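Twitching motility protein PilT (Aquifex aeolicus, PDB 2EYU) probably acts as an ATP-driven motor that retracts type IV pili and so powers twitching motility. Local coordinates at residues 163-171 with 178-186. The protein carries 1 engineered substitution. Sequence-based numbering, arbitrary orientation.
Sequences QGIISQRLL and RVLAYGLLI. Engineered in segment 178-186: Gly183 (natural residue Glu).
Leu180 lies between Leu170 and Gln168 on one face of the sheet, a methyl turned to each. Its CD2 rests on the aliphatic stem of Gln168, 3.3 Å from Gln168 CG, while the Leu180 and Leu170 side chains cross at an angle, Leu180 CD1 3.3 Å from Leu170 CD2, tighter than usual for two methyls. With CG anti to the carbonyl carbon (chi1 -73°), Leu170 sends the CD2 branch to this meeting, and the same CD2 lies at the edge of the Arg178 guanidinium, near its plane. With only an alanine at Leu180, both methyls are gone, and a gap would probably open between Leu170 and the Gln168 stem, leaving both freer to turn. Farther along this face, Ile166 and Leu184 run side by side, CG1 to CD1 4.1 Å, with Val17 of helix 16-19 against both. The strands form a beta hairpin whose first strand, 162-171, runs parallel to strand 26-31 of the P-loop NTPase core; Leu170 touches the probable Walker A loop. Backbone hydrogen bonds pair the two strands from Ile165 with Leu185 to Leu171 with Val179, where the N-H of Leu171 points almost straight at Val179 O (176°); the one from Arg169 N to Ala181 O is implausibly short and doubtful. On the other face Leu171 CB packs on Val179 CG1 at 3.6 Å, and Leu171 CD2 reaches Ala181 CB at 4.2 Å. Ser167 there faces the engineered Gly183, while its OG hydrogen-bonds Thr31 OG1. Arg169 CB flanks Ala181 CB, but the guanidinium leads off to Asn133, its NH2 bonded to OD1.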
ATOM      1  N   GLN A 163      -8.036  -1.129   3.931  1.00 15.87           N
ATOM      2  CA  GLN A 163      -7.702  -2.503   4.298  1.00 17.61           C
ATOM      3  C   GLN A 163      -6.264  -2.615   4.772  1.00 16.37           C
ATOM      4  O   GLN A 163      -5.874  -3.381   5.649  1.00 13.22           O
ATOM      5  CB  GLN A 163      -7.904  -3.408   3.074  1.00 27.61           C
ATOM      6  CG  GLN A 163      -9.401  -3.499   2.734  1.00 31.03           C
ATOM      7  CD  GLN A 163     -10.209  -3.549   4.023  1.00 44.48           C
ATOM      8  OE1 GLN A 163     -10.204  -4.568   4.708  1.00 39.37           O
ATOM      9  NE2 GLN A 163     -10.875  -2.447   4.348  1.00 54.43           N
ATOM     10  N   GLY A 164      -5.414  -1.786   4.151  1.00 12.13           N
ATOM     11  CA  GLY A 164      -4.005  -1.925   4.597  1.00  9.52           C
ATOM     12  C   GLY A 164      -3.178  -0.886   3.864  1.00 13.49           C
ATOM     13  O   GLY A 164      -3.457  -0.540   2.712  1.00 12.46           O
ATOM     14  N   ILE A 165      -2.119  -0.394   4.499  1.00 24.53           N
ATOM     15  CA  ILE A 165      -1.216   0.394   3.647  1.00 26.54           C
ATOM     16  C   ILE A 165       0.217  -0.025   4.014  1.00 25.24           C
ATOM     17  O   ILE A 165       0.489  -0.116   5.203  1.00 18.02           O
ATOM     18  CB  ILE A 165      -1.386   1.912   3.717  1.00 26.54           C
ATOM     19  CG1 ILE A 165      -0.181   2.612   4.347  1.00 33.25           C
ATOM     20  CG2 ILE A 165      -2.689   2.333   4.384  1.00 14.89           C
ATOM     21  CD1 ILE A 165       0.740   3.238   3.331  1.00 35.31           C
ATOM     22  N   ILE A 166       1.005  -0.285   2.974  1.00 14.61           N
ATOM     23  CA  ILE A 166       2.401  -0.662   3.089  1.00 13.24           C
ATOM     24  C   ILE A 166       3.288   0.470   2.575  1.00 13.15           C
ATOM     25  O   ILE A 166       3.092   0.820   1.405  1.00 24.58           O
ATOM     26  CB  ILE A 166       2.707  -1.892   2.208  1.00 20.43           C
ATOM     27  CG1 ILE A 166       1.661  -3.011   2.274  1.00 40.51           C
ATOM     28  CG2 ILE A 166       4.101  -2.429   2.521  1.00 36.61           C
ATOM     29  CD1 ILE A 166       2.163  -4.290   1.641  1.00 38.90           C
ATOM     30  N   SER A 167       4.184   0.984   3.396  1.00 16.02           N
ATOM     31  CA  SER A 167       5.162   1.997   3.010  1.00 16.43           C
ATOM     32  C   SER A 167       6.509   1.306   2.799  1.00 23.44           C
ATOM     33  O   SER A 167       7.027   0.752   3.757  1.00 23.64           O
ATOM     34  CB  SER A 167       5.288   3.052   4.096  1.00 25.30           C
ATOM     35  OG  SER A 167       4.655   4.267   3.757  1.00 36.84           O
ATOM     36  N   GLN A 168       7.108   1.279   1.610  1.00 26.97           N
ATOM     37  CA  GLN A 168       8.318   0.478   1.428  1.00 16.11           C
ATOM     38  C   GLN A 168       9.545   1.322   1.101  1.00 21.73           C
ATOM     39  O   GLN A 168       9.424   2.373   0.500  1.00 16.41           O
ATOM     40  CB  GLN A 168       8.174  -0.524   0.281  1.00 22.94           C
ATOM     41  CG  GLN A 168       7.382  -1.795   0.548  1.00 37.22           C
ATOM     42  CD  GLN A 168       6.872  -2.385  -0.770  1.00 11.94           C
ATOM     43  OE1 GLN A 168       7.679  -2.481  -1.700  1.00 35.20           O
ATOM     44  NE2 GLN A 168       5.595  -2.692  -0.843  1.00 44.50           N
ATOM     45  N   ARG A 169      10.698   0.789   1.482  1.00 27.86           N
ATOM     46  CA  ARG A 169      11.981   1.281   1.007  1.00 27.48           C
ATOM     47  C   ARG A 169      12.914   0.077   0.841  1.00 24.55           C
ATOM     48  O   ARG A 169      12.843  -0.873   1.625  1.00 20.83           O
ATOM     49  CB  ARG A 169      12.586   2.310   1.948  1.00 31.44           C
ATOM     50  CG  ARG A 169      13.606   3.223   1.281  1.00 39.28           C
ATOM     51  CD  ARG A 169      14.114   4.269   2.265  1.00 43.78           C
ATOM     52  NE  ARG A 169      13.308   5.488   2.203  1.00 47.55           N
ATOM     53  CZ  ARG A 169      13.805   6.718   2.173  1.00 44.34           C
ATOM     54  NH1 ARG A 169      15.117   6.913   2.200  1.00 62.47           N
ATOM     55  NH2 ARG A 169      12.983   7.755   2.116  1.00 53.29           N
ATOM     56  N   LEU A 170      13.745   0.148  -0.187  1.00 24.61           N
ATOM     57  CA  LEU A 170      14.737  -0.872  -0.487  1.00 24.29           C
ATOM     58  C   LEU A 170      16.113  -0.390  -0.041  1.00 28.50           C
ATOM     59  O   LEU A 170      16.549   0.663  -0.517  1.00 46.51           O
ATOM     60  CB  LEU A 170      14.725  -1.187  -1.986  1.00 16.38           C
ATOM     61  CG  LEU A 170      13.540  -1.988  -2.522  1.00 27.68           C
ATOM     62  CD1 LEU A 170      13.372  -1.758  -4.019  1.00 55.44           C
ATOM     63  CD2 LEU A 170      13.722  -3.465  -2.245  1.00 25.96           C
ATOM     64  N   LEU A 171      16.775  -1.108   0.856  1.00 29.75           N
ATOM     65  CA  LEU A 171      18.074  -0.700   1.390  1.00 26.83           C
ATOM     66  C   LEU A 171      19.188  -1.583   0.826  1.00 33.45           C
ATOM     67  O   LEU A 171      18.936  -2.756   0.534  1.00 34.29           O
ATOM     68  CB  LEU A 171      18.152  -0.889   2.884  1.00 23.09           C
ATOM     69  CG  LEU A 171      17.777   0.186   3.896  1.00 38.86           C
ATOM     70  CD1 LEU A 171      18.997   1.022   4.261  1.00 45.58           C
ATOM     71  CD2 LEU A 171      16.653   1.067   3.385  1.00 39.78           C
ATOM     72  N   ARG A 178      19.596  -6.473  -1.680  1.00 51.02           N
ATOM     73  CA  ARG A 178      18.996  -5.316  -1.042  1.00 24.93           C
ATOM     74  C   ARG A 178      18.025  -5.833   0.013  1.00 33.18           C
ATOM     75  O   ARG A 178      17.602  -6.990  -0.001  1.00 45.45           O
ATOM     76  CB  ARG A 178      18.206  -4.422  -1.981  1.00 28.21           C
ATOM     77  CG  ARG A 178      19.004  -3.585  -2.973  1.00 24.45           C
ATOM     78  CD  ARG A 178      18.261  -3.626  -4.312  1.00 40.45           C
ATOM     79  NE  ARG A 178      18.413  -4.940  -4.936  1.00 57.25           N
ATOM     80  CZ  ARG A 178      17.622  -5.996  -4.820  1.00 62.36           C
ATOM     81  NH1 ARG A 178      16.528  -5.955  -4.067  1.00 57.99           N
ATOM     82  NH2 ARG A 178      17.917  -7.123  -5.463  1.00 61.39           N
ATOM     83  N   VAL A 179      17.633  -4.964   0.944  1.00 30.64           N
ATOM     84  CA  VAL A 179      16.585  -5.461   1.838  1.00 31.05           C
ATOM     85  C   VAL A 179      15.406  -4.489   1.823  1.00 27.11           C
ATOM     86  O   VAL A 179      15.624  -3.281   1.735  1.00 23.51           O
ATOM     87  CB  VAL A 179      17.061  -5.634   3.281  1.00 38.25           C
ATOM     88  CG1 VAL A 179      17.421  -4.273   3.857  1.00 63.86           C
ATOM     89  CG2 VAL A 179      15.973  -6.323   4.094  1.00 29.90           C
ATOM     90  N   LEU A 180      14.206  -5.064   1.915  1.00 24.96           N
ATOM     91  CA  LEU A 180      13.000  -4.252   2.014  1.00 25.34           C
ATOM     92  C   LEU A 180      12.773  -3.794   3.445  1.00 21.21           C
ATOM     93  O   LEU A 180      12.659  -4.661   4.326  1.00 26.19           O
ATOM     94  CB  LEU A 180      11.747  -5.020   1.557  1.00 25.95           C
ATOM     95  CG  LEU A 180      10.813  -4.198   0.667  1.00 42.05           C
ATOM     96  CD1 LEU A 180      10.982  -4.593  -0.797  1.00 37.52           C
ATOM     97  CD2 LEU A 180       9.371  -4.363   1.123  1.00 50.87           C
ATOM     98  N   ALA A 181      12.692  -2.489   3.606  1.00 28.11           N
ATOM     99  CA  ALA A 181      12.297  -1.785   4.817  1.00 23.77           C
ATOM    100  C   ALA A 181      10.875  -1.259   4.566  1.00 22.80           C
ATOM    101  O   ALA A 181      10.637  -0.676   3.504  1.00 26.62           O
ATOM    102  CB  ALA A 181      13.280  -0.685   5.165  1.00 20.25           C
ATOM    103  N   TYR A 182       9.979  -1.525   5.505  1.00 21.11           N
ATOM    104  CA  TYR A 182       8.567  -1.221   5.343  1.00 28.51           C
ATOM    105  C   TYR A 182       7.953  -0.721   6.646  1.00 24.59           C
ATOM    106  O   TYR A 182       8.440  -1.087   7.717  1.00 20.96           O
ATOM    107  CB  TYR A 182       7.768  -2.460   4.909  1.00 23.04           C
ATOM    108  CG  TYR A 182       7.904  -3.637   5.856  1.00 20.50           C
ATOM    109  CD1 TYR A 182       7.045  -3.871   6.914  1.00 31.12           C
ATOM    110  CD2 TYR A 182       8.928  -4.566   5.684  1.00 19.09           C
ATOM    111  CE1 TYR A 182       7.214  -4.962   7.742  1.00 30.98           C
ATOM    112  CE2 TYR A 182       9.115  -5.658   6.499  1.00 22.27           C
ATOM    113  CZ  TYR A 182       8.240  -5.854   7.541  1.00 36.80           C
ATOM    114  OH  TYR A 182       8.393  -6.933   8.381  1.00 60.54           O
ATOM    115  N   GLY A 183       6.896   0.058   6.475  1.00 29.38           N
ATOM    116  CA  GLY A 183       5.979   0.445   7.542  1.00 34.61           C
ATOM    117  C   GLY A 183       4.656  -0.259   7.255  1.00 30.95           C
ATOM    118  O   GLY A 183       4.381  -0.537   6.088  1.00 26.43           O
ATOM    119  N   LEU A 184       3.831  -0.593   8.230  1.00 23.15           N
ATOM    120  CA  LEU A 184       2.611  -1.344   7.845  1.00 28.64           C
ATOM    121  C   LEU A 184       1.473  -0.944   8.777  1.00 25.14           C
ATOM    122  O   LEU A 184       1.625  -0.911  10.003  1.00 19.29           O
ATOM    123  CB  LEU A 184       2.930  -2.826   7.880  1.00 37.96           C
ATOM    124  CG  LEU A 184       1.866  -3.891   7.664  1.00 37.95           C
ATOM    125  CD1 LEU A 184       1.325  -3.891   6.245  1.00 26.09           C
ATOM    126  CD2 LEU A 184       2.425  -5.274   7.989  1.00 21.67           C
ATOM    127  N   LEU A 185       0.319  -0.646   8.204  1.00 17.23           N
ATOM    128  CA  LEU A 185      -0.847  -0.254   8.992  1.00 16.44           C
ATOM    129  C   LEU A 185      -2.058  -1.023   8.456  1.00 19.82           C
ATOM    130  O   LEU A 185      -2.584  -0.708   7.388  1.00 28.72           O
ATOM    131  CB  LEU A 185      -1.149   1.233   8.915  1.00 21.31           C
ATOM    132  CG  LEU A 185      -2.460   1.699   9.553  1.00 23.95           C
ATOM    133  CD1 LEU A 185      -2.569   1.217  10.993  1.00 24.24           C
ATOM    134  CD2 LEU A 185      -2.611   3.212   9.515  1.00 20.29           C
ATOM    135  N   ILE A 186      -2.455  -2.037   9.201  1.00 13.58           N
ATOM    136  CA  ILE A 186      -3.668  -2.768   8.801  1.00 13.06           C
ATOM    137  C   ILE A 186      -4.676  -2.565   9.924  1.00 19.98           C
ATOM    138  O   ILE A 186      -4.583  -3.256  10.933  1.00 23.70           O
ATOM    139  CB  ILE A 186      -3.373  -4.230   8.515  1.00 24.26           C
ATOM    140  CG1 ILE A 186      -2.549  -4.409   7.223  1.00 13.64           C
ATOM    141  CG2 ILE A 186      -4.595  -5.145   8.413  1.00 13.37           C
ATOM    142  CD1 ILE A 186      -1.998  -5.811   7.105  1.00 19.97           C
TER